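Local coordinates for cystathionine beta-lyase family protein, YNBB B.subtilis ortholog (Clostridium acetobutylicum, PDB 3HVY) that is a putative PLP-dependent lyase of the methionine gamma-lyase family, probably acting on sulfur-containing amino acids and possibly involved in aluminium resistance, at residues Thr64-Tyr69 with Gly281-Val286; Gly248-Thr253 with Leu290-Phe295; Tyr14-Arg19 with Ala421-Ile426. One frame throughout, in Å; residues are numbered along the deposited sequence.

In the fold
Contacts 1 and 2 lie on the same side of the chain's centre, about 16 Å apart between centres, and both touch the second subunit. Their segments adjoin: G281-V286 leads into helix 287-317, which carries L290-F295. Contact 2 is buried and apolar, a loop of the PLP-binding domain packed on that helix without a direct hydrogen bond. Contact 1, only partly buried, is the polar one, two loops joined by hydrogen bonds and waters at the subunit interface. Contact 3 is remote, its nearest atoms about 20 Å from contact 2. It pairs the two chain ends near the surface through an asparagine side chain, a bridging water and an isoleucine packed on a serine, and encloses the other two in sequence.

Contact 1: residues Thr64-Tyr69 with Gly281-Val286; sequences TNSSGY and GSTFGV
G281 N and Y69 O form the shortest of three direct hydrogen bonds between T64-Y69 and G281-V286, two roughly antiparallel loops of a fold-type I PLP enzyme. That bond is 2.7 Å long and nearly straight, with an N-H...O angle of 169°, although the donor is tilted from the carbonyl plane. One residue further on, S282 turns toward the opposite loop and its OG donates to G68 O at 2.8 Å, again from off the carbonyl plane. A chi1 of 52° sets this hydroxyl between the serine's own N and carbonyl carbon, while its CB rests 3.3 Å from S66 OG. The S66 hydroxyl in turn accepts T283 N across 3.0 Å, in a more bent bond of 141°. Toward the other end the chains stay close but meet without a direct hydrogen bond: N65 OD1 approaches G285 CA at 3.8 Å.

Four waters fill in between. One of them receives S66 N and G285 N and donates to T283 OG1 at 2.6 Å, with a weak bond to T64 O; another spans S66 O, S282 OG and F284 N. The backbone of T283-V286 is folded as a type I' turn, closed by V286 N to T283 O at 3.0 Å, which brings the amides of F284 and G285 to these waters.

The second subunit borders the contact: F284 stacks on F284 of that chain, and Y69 OH makes a weak hydrogen bond to its PLP-lysine side chain, so these loops lie beside the neighbour's active site. Within the chain, D73, just ahead of helix 74-87, positions the three hydroxyls: its OD1 is hydrogen-bonded to T64 OG1, while its OD2 is shared by S66 OG and T283 OG1.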
loop_
_atom_site.group_PDB
_atom_site.type_symbol
_atom_site.label_atom_id
_atom_site.label_comp_id
_atom_site.label_asym_id
_atom_site.label_seq_id
_atom_site.Cartn_x
_atom_site.Cartn_y
_atom_site.Cartn_z
ATOM N N THR D 64 -11.310 2.382 -3.505
ATOM C CA THR D 64 -11.468 1.362 -2.513
ATOM C C THR D 64 -10.102 0.772 -2.078
ATOM O O THR D 64 -9.037 0.964 -2.722
ATOM C CB THR D 64 -12.407 0.218 -3.029
ATOM O OG1 THR D 64 -11.834 -0.380 -4.202
ATOM C CG2 THR D 64 -13.788 0.747 -3.334
ATOM N N ASN D 65 -10.211 0.071 -0.945
ATOM C CA ASN D 65 -9.153 -0.577 -0.259
ATOM C C ASN D 65 -9.698 -1.954 0.212
ATOM O O ASN D 65 -9.741 -2.261 1.421
ATOM C CB ASN D 65 -8.813 0.295 0.929
ATOM C CG ASN D 65 -7.577 -0.147 1.601
ATOM O OD1 ASN D 65 -6.683 -0.652 0.922
ATOM N ND2 ASN D 65 -7.496 0.027 2.946
ATOM N N SER D 66 -10.171 -2.764 -0.729
ATOM C CA SER D 66 -10.807 -4.045 -0.364
ATOM C C SER D 66 -9.798 -5.040 0.179
ATOM O O SER D 66 -8.611 -4.959 -0.134
ATOM C CB SER D 66 -11.550 -4.663 -1.530
ATOM O OG SER D 66 -10.706 -4.756 -2.675
ATOM N N SER D 67 -10.306 -5.988 0.983
ATOM C CA SER D 67 -9.537 -7.079 1.561
ATOM C C SER D 67 -10.257 -8.383 1.364
ATOM O O SER D 67 -11.439 -8.442 0.940
ATOM C CB SER D 67 -9.303 -6.861 3.063
ATOM O OG SER D 67 -10.512 -6.990 3.799
ATOM N N GLY D 68 -9.544 -9.444 1.709
ATOM C CA GLY D 68 -10.081 -10.788 1.662
ATOM C C GLY D 68 -10.741 -11.068 0.342
ATOM O O GLY D 68 -10.146 -10.807 -0.678
ATOM N N TYR D 69 -11.993 -11.538 0.378
ATOM C CA TYR D 69 -12.743 -11.959 -0.815
ATOM C C TYR D 69 -13.036 -10.837 -1.776
ATOM O O TYR D 69 -13.234 -11.082 -2.966
ATOM C CB TYR D 69 -14.129 -12.551 -0.437
ATOM C CG TYR D 69 -14.118 -13.848 0.301
ATOM C CD1 TYR D 69 -13.152 -14.796 0.050
ATOM C CD2 TYR D 69 -15.129 -14.161 1.204
ATOM C CE1 TYR D 69 -13.145 -15.997 0.721
ATOM C CE2 TYR D 69 -15.125 -15.364 1.891
ATOM C CZ TYR D 69 -14.131 -16.291 1.631
ATOM O OH TYR D 69 -14.083 -17.531 2.268
ATOM N N GLY D 281 -12.280 -11.184 -5.443
ATOM C CA GLY D 281 -10.970 -10.653 -5.800
ATOM C C GLY D 281 -10.763 -9.255 -5.297
ATOM O O GLY D 281 -11.083 -8.324 -6.016
ATOM N N SER D 282 -10.202 -9.111 -4.088
ATOM C CA SER D 282 -9.893 -7.779 -3.602
ATOM C C SER D 282 -8.701 -7.218 -4.407
ATOM O O SER D 282 -7.995 -7.964 -5.101
ATOM C CB SER D 282 -9.612 -7.769 -2.111
ATOM O OG SER D 282 -8.638 -8.732 -1.824
ATOM N N THR D 283 -8.459 -5.916 -4.250
ATOM C CA THR D 283 -7.631 -5.197 -5.211
ATOM C C THR D 283 -6.459 -4.439 -4.609
ATOM O O THR D 283 -5.897 -3.556 -5.225
ATOM C CB THR D 283 -8.504 -4.323 -6.109
ATOM O OG1 THR D 283 -9.334 -3.466 -5.299
ATOM C CG2 THR D 283 -9.410 -5.235 -6.963
ATOM N N PHE D 284 -6.060 -4.825 -3.405
ATOM C CA PHE D 284 -4.786 -4.369 -2.841
ATOM C C PHE D 284 -4.580 -2.858 -2.715
ATOM O O PHE D 284 -3.457 -2.432 -2.559
ATOM C CB PHE D 284 -3.632 -4.984 -3.643
ATOM C CG PHE D 284 -3.795 -6.458 -3.911
ATOM C CD1 PHE D 284 -3.597 -7.379 -2.901
ATOM C CD2 PHE D 284 -4.179 -6.906 -5.152
ATOM C CE1 PHE D 284 -3.750 -8.746 -3.150
ATOM C CE2 PHE D 284 -4.344 -8.273 -5.407
ATOM C CZ PHE D 284 -4.137 -9.190 -4.381
ATOM N N GLY D 285 -5.650 -2.067 -2.744
ATOM C CA GLY D 285 -5.565 -0.612 -2.716
ATOM C C GLY D 285 -5.090 0.035 -4.024
ATOM O O GLY D 285 -4.778 1.215 -4.044
ATOM N N VAL D 286 -5.040 -0.708 -5.129
ATOM C CA VAL D 286 -4.578 -0.128 -6.393
ATOM C C VAL D 286 -5.604 0.713 -7.174
ATOM O O VAL D 286 -5.258 1.299 -8.200
ATOM C CB VAL D 286 -3.962 -1.198 -7.338
ATOM C CG1 VAL D 286 -2.942 -1.997 -6.580
ATOM C CG2 VAL D 286 -5.048 -2.111 -8.014
HETATM O O HOH W 1 -7.583 2.951 -4.187
HETATM O O HOH W 2 -8.523 -2.066 -3.269
HETATM O O HOH W 3 -6.580 -6.844 -1.465
HETATM O O HOH W 4 -9.512 -11.862 -3.108
#

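Contact 2: residues Gly248-Thr253 with Leu290-Phe295; sequences GGIATT and LYEGLF
The methyl of A251 meets one branch of L290, CB to CD2 at 3.6 Å. L290 has its CB directed away from the loop, and it is the CD2 branch that turns back to touch the alanine. Next to it I250 has its CB directed toward the helix. Its CG1 lies beside its own backbone N (chi1 -63°) and the chain runs on extended, which carries CD1 over the helix backbone to 3.9 Å from G293 CA. The same methyl touches the aliphatic part of E292, CD1 to CG at 4.0 Å, and the two side chains cross at about a right angle. E292, with CG anti to its N at -174°, stretches past the isoleucine, so that its methylene and not its carboxylate makes the contact.

These pairs fasten the loop that follows the PLP-bearing K244, before strand 255-259, to the long helix 287-317, which here leads from the seven-stranded sheet of the PLP-binding domain to the smaller antiparallel sheet, an arrangement consistent with a fold-type I enzyme. Beyond I250 the two backbones come close at glycines. G248 CA is 4.3 Å from G293 CA and directs a C-H at G293 O over 3.2 Å, with 137° at the hydrogen; there is no conventional hydrogen bond across the contact. The helical turn itself is held by L294 N to L290 O at 3.0 Å.

L290 also packs on L79 of helix 74-87 and on L242, and I250 covers S289 and M296. The fourth subunit also borders this contact: I250 meets I250 of that chain and E292 packs on G249 of that chain.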
loop_
_atom_site.group_PDB
_atom_site.type_symbol
_atom_site.label_atom_id
_atom_site.label_comp_id
_atom_site.label_asym_id
_atom_site.label_seq_id
_atom_site.Cartn_x
_atom_site.Cartn_y
_atom_site.Cartn_z
ATOM N N GLY D 248 -1.437 4.288 -18.342
ATOM C CA GLY D 248 -0.996 5.727 -18.280
ATOM C C GLY D 248 0.359 5.903 -17.644
ATOM O O GLY D 248 0.719 6.989 -17.246
ATOM N N GLY D 249 1.124 4.821 -17.556
ATOM C CA GLY D 249 2.404 4.806 -16.830
ATOM C C GLY D 249 2.324 4.762 -15.301
ATOM O O GLY D 249 3.354 4.717 -14.632
ATOM N N ILE D 250 1.098 4.731 -14.758
ATOM C CA ILE D 250 0.832 4.779 -13.319
ATOM C C ILE D 250 0.467 3.394 -12.787
ATOM O O ILE D 250 0.771 3.065 -11.659
ATOM C CB ILE D 250 -0.309 5.846 -13.076
ATOM C CG1 ILE D 250 0.213 7.211 -13.522
ATOM C CG2 ILE D 250 -0.764 5.906 -11.626
ATOM C CD1 ILE D 250 -0.898 8.255 -13.723
ATOM N N ALA D 251 -0.198 2.559 -13.582
ATOM C CA ALA D 251 -0.551 1.200 -13.129
ATOM C C ALA D 251 0.693 0.431 -12.828
ATOM O O ALA D 251 1.654 0.501 -13.590
ATOM C CB ALA D 251 -1.386 0.469 -14.176
ATOM N N THR D 252 0.706 -0.320 -11.733
ATOM C CA THR D 252 1.908 -1.060 -11.411
ATOM C C THR D 252 1.868 -2.513 -11.843
ATOM O O THR D 252 2.893 -3.170 -11.865
ATOM C CB THR D 252 2.243 -0.958 -9.935
ATOM O OG1 THR D 252 1.127 -1.466 -9.233
ATOM C CG2 THR D 252 2.500 0.519 -9.531
ATOM N N THR D 253 0.704 -3.029 -12.217
ATOM C CA THR D 253 0.617 -4.407 -12.726
ATOM C C THR D 253 -0.790 -4.641 -13.226
ATOM O O THR D 253 -1.661 -3.761 -13.106
ATOM C CB THR D 253 0.977 -5.484 -11.661
ATOM O OG1 THR D 253 1.241 -6.772 -12.314
ATOM C CG2 THR D 253 -0.152 -5.585 -10.664
ATOM N N LEU D 290 -5.254 2.935 -10.859
ATOM C CA LEU D 290 -5.773 2.399 -12.127
ATOM C C LEU D 290 -6.703 3.401 -12.796
ATOM O O LEU D 290 -6.641 3.577 -14.009
ATOM C CB LEU D 290 -6.498 1.048 -11.940
ATOM C CG LEU D 290 -5.648 -0.134 -11.447
ATOM C CD1 LEU D 290 -6.470 -1.443 -11.330
ATOM C CD2 LEU D 290 -4.400 -0.251 -12.394
ATOM N N TYR D 291 -7.521 4.102 -12.011
ATOM C CA TYR D 291 -8.389 5.133 -12.561
ATOM C C TYR D 291 -7.581 6.313 -13.068
ATOM O O TYR D 291 -7.800 6.795 -14.162
ATOM C CB TYR D 291 -9.382 5.670 -11.488
ATOM C CG TYR D 291 -10.633 4.806 -11.225
ATOM C CD1 TYR D 291 -11.731 4.865 -12.085
ATOM C CD2 TYR D 291 -10.730 3.992 -10.110
ATOM C CE1 TYR D 291 -12.864 4.137 -11.841
ATOM C CE2 TYR D 291 -11.848 3.248 -9.868
ATOM C CZ TYR D 291 -12.923 3.317 -10.735
ATOM O OH TYR D 291 -14.064 2.558 -10.535
ATOM N N GLU D 292 -6.672 6.827 -12.232
ATOM C CA GLU D 292 -5.878 7.957 -12.663
ATOM C C GLU D 292 -5.053 7.587 -13.880
ATOM O O GLU D 292 -4.908 8.364 -14.774
ATOM C CB GLU D 292 -4.950 8.457 -11.551
ATOM C CG GLU D 292 -4.246 9.736 -12.013
ATOM C CD GLU D 292 -3.429 10.469 -10.951
ATOM O OE1 GLU D 292 -3.284 9.943 -9.827
ATOM O OE2 GLU D 292 -2.950 11.587 -11.267
ATOM N N GLY D 293 -4.483 6.379 -13.892
ATOM C CA GLY D 293 -3.731 5.916 -15.000
ATOM C C GLY D 293 -4.539 5.886 -16.272
ATOM O O GLY D 293 -4.045 6.296 -17.353
ATOM N N LEU D 294 -5.757 5.380 -16.181
ATOM C CA LEU D 294 -6.684 5.433 -17.319
ATOM C C LEU D 294 -6.953 6.864 -17.844
ATOM O O LEU D 294 -6.951 7.124 -19.054
ATOM C CB LEU D 294 -7.987 4.716 -16.957
ATOM C CG LEU D 294 -9.115 4.678 -17.977
ATOM C CD1 LEU D 294 -8.654 3.948 -19.177
ATOM C CD2 LEU D 294 -10.394 4.082 -17.427
ATOM N N PHE D 295 -7.168 7.794 -16.931
ATOM C CA PHE D 295 -7.400 9.166 -17.301
ATOM C C PHE D 295 -6.234 9.789 -18.045
ATOM O O PHE D 295 -6.444 10.533 -19.018
ATOM C CB PHE D 295 -7.775 9.989 -16.085
ATOM C CG PHE D 295 -8.294 11.316 -16.442
ATOM C CD1 PHE D 295 -9.546 11.434 -17.019
ATOM C CD2 PHE D 295 -7.529 12.437 -16.258
ATOM C CE1 PHE D 295 -10.042 12.657 -17.387
ATOM C CE2 PHE D 295 -7.997 13.663 -16.614
ATOM C CZ PHE D 295 -9.277 13.775 -17.215
#

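Contact 3: residues Tyr14-Arg19 with Ala421-Ile426; sequences YNINER and ALSKLI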
loop_
_atom_site.group_PDB
_atom_site.type_symbol
_atom_site.label_atom_id
_atom_site.label_comp_id
_atom_site.label_asym_id
_atom_site.label_seq_id
_atom_site.Cartn_x
_atom_site.Cartn_y
_atom_site.Cartn_z
ATOM N N TYR D 14 26.393 14.526 -22.208
ATOM C CA TYR D 14 25.990 13.340 -22.978
ATOM C C TYR D 14 26.778 13.107 -24.264
ATOM O O TYR D 14 26.524 12.140 -24.985
ATOM C CB TYR D 14 24.485 13.402 -23.262
ATOM C CG TYR D 14 23.677 13.275 -21.985
ATOM C CD1 TYR D 14 23.470 12.032 -21.391
ATOM C CD2 TYR D 14 23.176 14.394 -21.343
ATOM C CE1 TYR D 14 22.752 11.909 -20.210
ATOM C CE2 TYR D 14 22.470 14.283 -20.158
ATOM C CZ TYR D 14 22.247 13.035 -19.604
ATOM O OH TYR D 14 21.538 12.925 -18.408
ATOM N N ASN D 15 27.733 13.992 -24.520
ATOM C CA ASN D 15 28.515 14.003 -25.753
ATOM C C ASN D 15 27.690 13.953 -27.015
ATOM O O ASN D 15 28.037 13.254 -27.976
ATOM C CB ASN D 15 29.603 12.942 -25.717
ATOM C CG ASN D 15 30.681 13.297 -24.717
ATOM O OD1 ASN D 15 31.378 14.320 -24.861
ATOM N ND2 ASN D 15 30.795 12.495 -23.665
ATOM N N ILE D 16 26.577 14.698 -27.000
ATOM C CA ILE D 16 25.761 14.839 -28.202
ATOM C C ILE D 16 26.547 15.837 -29.101
ATOM O O ILE D 16 27.145 16.785 -28.613
ATOM C CB ILE D 16 24.282 15.201 -27.859
ATOM C CG1 ILE D 16 23.624 13.986 -27.154
ATOM C CG2 ILE D 16 23.533 15.534 -29.125
ATOM C CD1 ILE D 16 22.353 14.258 -26.469
ATOM N N ASN D 17 26.649 15.562 -30.391
ATOM C CA ASN D 17 27.489 16.398 -31.264
ATOM C C ASN D 17 26.605 17.262 -32.144
ATOM O O ASN D 17 25.396 17.072 -32.155
ATOM C CB ASN D 17 28.413 15.518 -32.094
ATOM C CG ASN D 17 27.662 14.377 -32.767
ATOM O OD1 ASN D 17 26.960 14.591 -33.751
ATOM N ND2 ASN D 17 27.778 13.158 -32.210
ATOM N N GLU D 18 27.211 18.200 -32.876
ATOM C CA GLU D 18 26.473 19.133 -33.732
ATOM C C GLU D 18 25.760 18.428 -34.875
ATOM O O GLU D 18 24.692 18.851 -35.255
ATOM C CB GLU D 18 27.411 20.182 -34.344
ATOM C CG GLU D 18 27.945 21.253 -33.380
ATOM C CD GLU D 18 26.920 22.354 -33.057
ATOM O OE1 GLU D 18 25.735 22.249 -33.473
ATOM O OE2 GLU D 18 27.322 23.341 -32.390
ATOM N N ARG D 19 26.345 17.362 -35.427
ATOM C CA ARG D 19 25.692 16.654 -36.503
ATOM C C ARG D 19 24.370 16.102 -36.004
ATOM O O ARG D 19 23.350 16.194 -36.697
ATOM C CB ARG D 19 26.587 15.539 -37.062
ATOM C CG ARG D 19 26.060 14.855 -38.346
ATOM N N ALA D 421 21.098 7.935 -27.620
ATOM C CA ALA D 421 21.397 6.703 -28.321
ATOM C C ALA D 421 22.057 6.939 -29.707
ATOM O O ALA D 421 23.054 6.289 -30.063
ATOM C CB ALA D 421 20.124 5.871 -28.452
ATOM N N LEU D 422 21.499 7.852 -30.503
ATOM C CA LEU D 422 22.030 8.125 -31.843
ATOM C C LEU D 422 23.470 8.663 -31.808
ATOM O O LEU D 422 24.266 8.372 -32.700
ATOM C CB LEU D 422 21.109 9.113 -32.573
ATOM C CG LEU D 422 21.505 9.536 -34.006
ATOM C CD1 LEU D 422 21.805 8.334 -34.934
ATOM C CD2 LEU D 422 20.413 10.484 -34.625
ATOM N N SER D 423 23.784 9.445 -30.778
ATOM C CA SER D 423 25.120 10.033 -30.604
ATOM C C SER D 423 26.175 8.986 -30.256
ATOM O O SER D 423 27.352 9.305 -30.144
ATOM C CB SER D 423 25.093 11.114 -29.535
ATOM O OG SER D 423 24.254 12.190 -29.921
ATOM N N LYS D 424 25.742 7.754 -30.031
ATOM C CA LYS D 424 26.659 6.632 -29.938
ATOM C C LYS D 424 26.953 5.988 -31.303
ATOM O O LYS D 424 27.827 5.152 -31.406
ATOM C CB LYS D 424 26.126 5.589 -28.982
ATOM C CG LYS D 424 25.722 6.174 -27.635
ATOM C CD LYS D 424 25.981 5.297 -26.473
ATOM C CE LYS D 424 26.151 3.825 -26.906
ATOM N NZ LYS D 424 26.119 2.764 -25.842
ATOM N N LEU D 425 26.217 6.352 -32.347
ATOM C CA LEU D 425 26.449 5.763 -33.661
ATOM C C LEU D 425 27.033 6.757 -34.663
ATOM O O LEU D 425 27.870 6.371 -35.492
ATOM C CB LEU D 425 25.156 5.187 -34.267
ATOM C CG LEU D 425 24.217 4.305 -33.473
ATOM C CD1 LEU D 425 23.102 3.850 -34.415
ATOM C CD2 LEU D 425 24.875 3.143 -32.790
ATOM N N ILE D 426 26.574 8.005 -34.646
ATOM C CA ILE D 426 27.116 8.970 -35.592
ATOM C C ILE D 426 27.710 10.175 -34.881
ATOM O O ILE D 426 27.283 10.548 -33.787
ATOM C CB ILE D 426 26.095 9.401 -36.696
ATOM C CG1 ILE D 426 25.143 10.477 -36.195
ATOM C CG2 ILE D 426 25.355 8.163 -37.326
ATOM C CD1 ILE D 426 24.086 10.807 -37.229
HETATM O O HOH W 5 29.107 11.843 -29.988
#
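The carboxamide of N17 is the flat group here, its ND2 directed at the C-terminal segment and its OD1 serving its own helix. ND2 donates to I426 O at 3.1 Å, with an N-H...O angle of 149°. The donor sits in the carbonyl plane on a lone pair of I426 O, while that oxygen lies 19° out of the amide plane. S423 CB lies over one face, 4.3 Å from N17 ND2, while a water sits at the ND2 edge, close to the amide plane, and I426 O is displaced slightly to the other face. N17 ND2 gives this water a hydrogen bond of 2.9 Å, and the water donates to N15 O and S423 O, tying both backbones to the same amide. With chi1 at 49° the N17 side chain folds back over its own backbone, bringing OD1 to V20 N. N17 is thus the N-cap of helix 18-55 and, through its other amide atom, the link to I426.

Beside it I16 is folded round the hydroxyl of S423. In the conformer described, one of two, I16 CG1 is 3.4 Å and I16 CG2 3.5 Å from S423 OG, which is hydrogen-bonded to L419 O, one turn back in the helix, and so is satisfied although I16 packs against it. The turn presenting I426 is built on L422 O, which accepts both L425 N (2.8 Å) and I426 N (3.0 Å).

This contact joins the elbow between helices 4-14 and 18-55 to the end of helix 411-422. I16 also packs on L419 and I420 of that last helix and on L21, while I426 lies on V20 and L23. Y14 OH is hydrogen-bonded to Q54 OE1 of the fourth subunit, and A421 packs on F348 and I352 of helix 342-354.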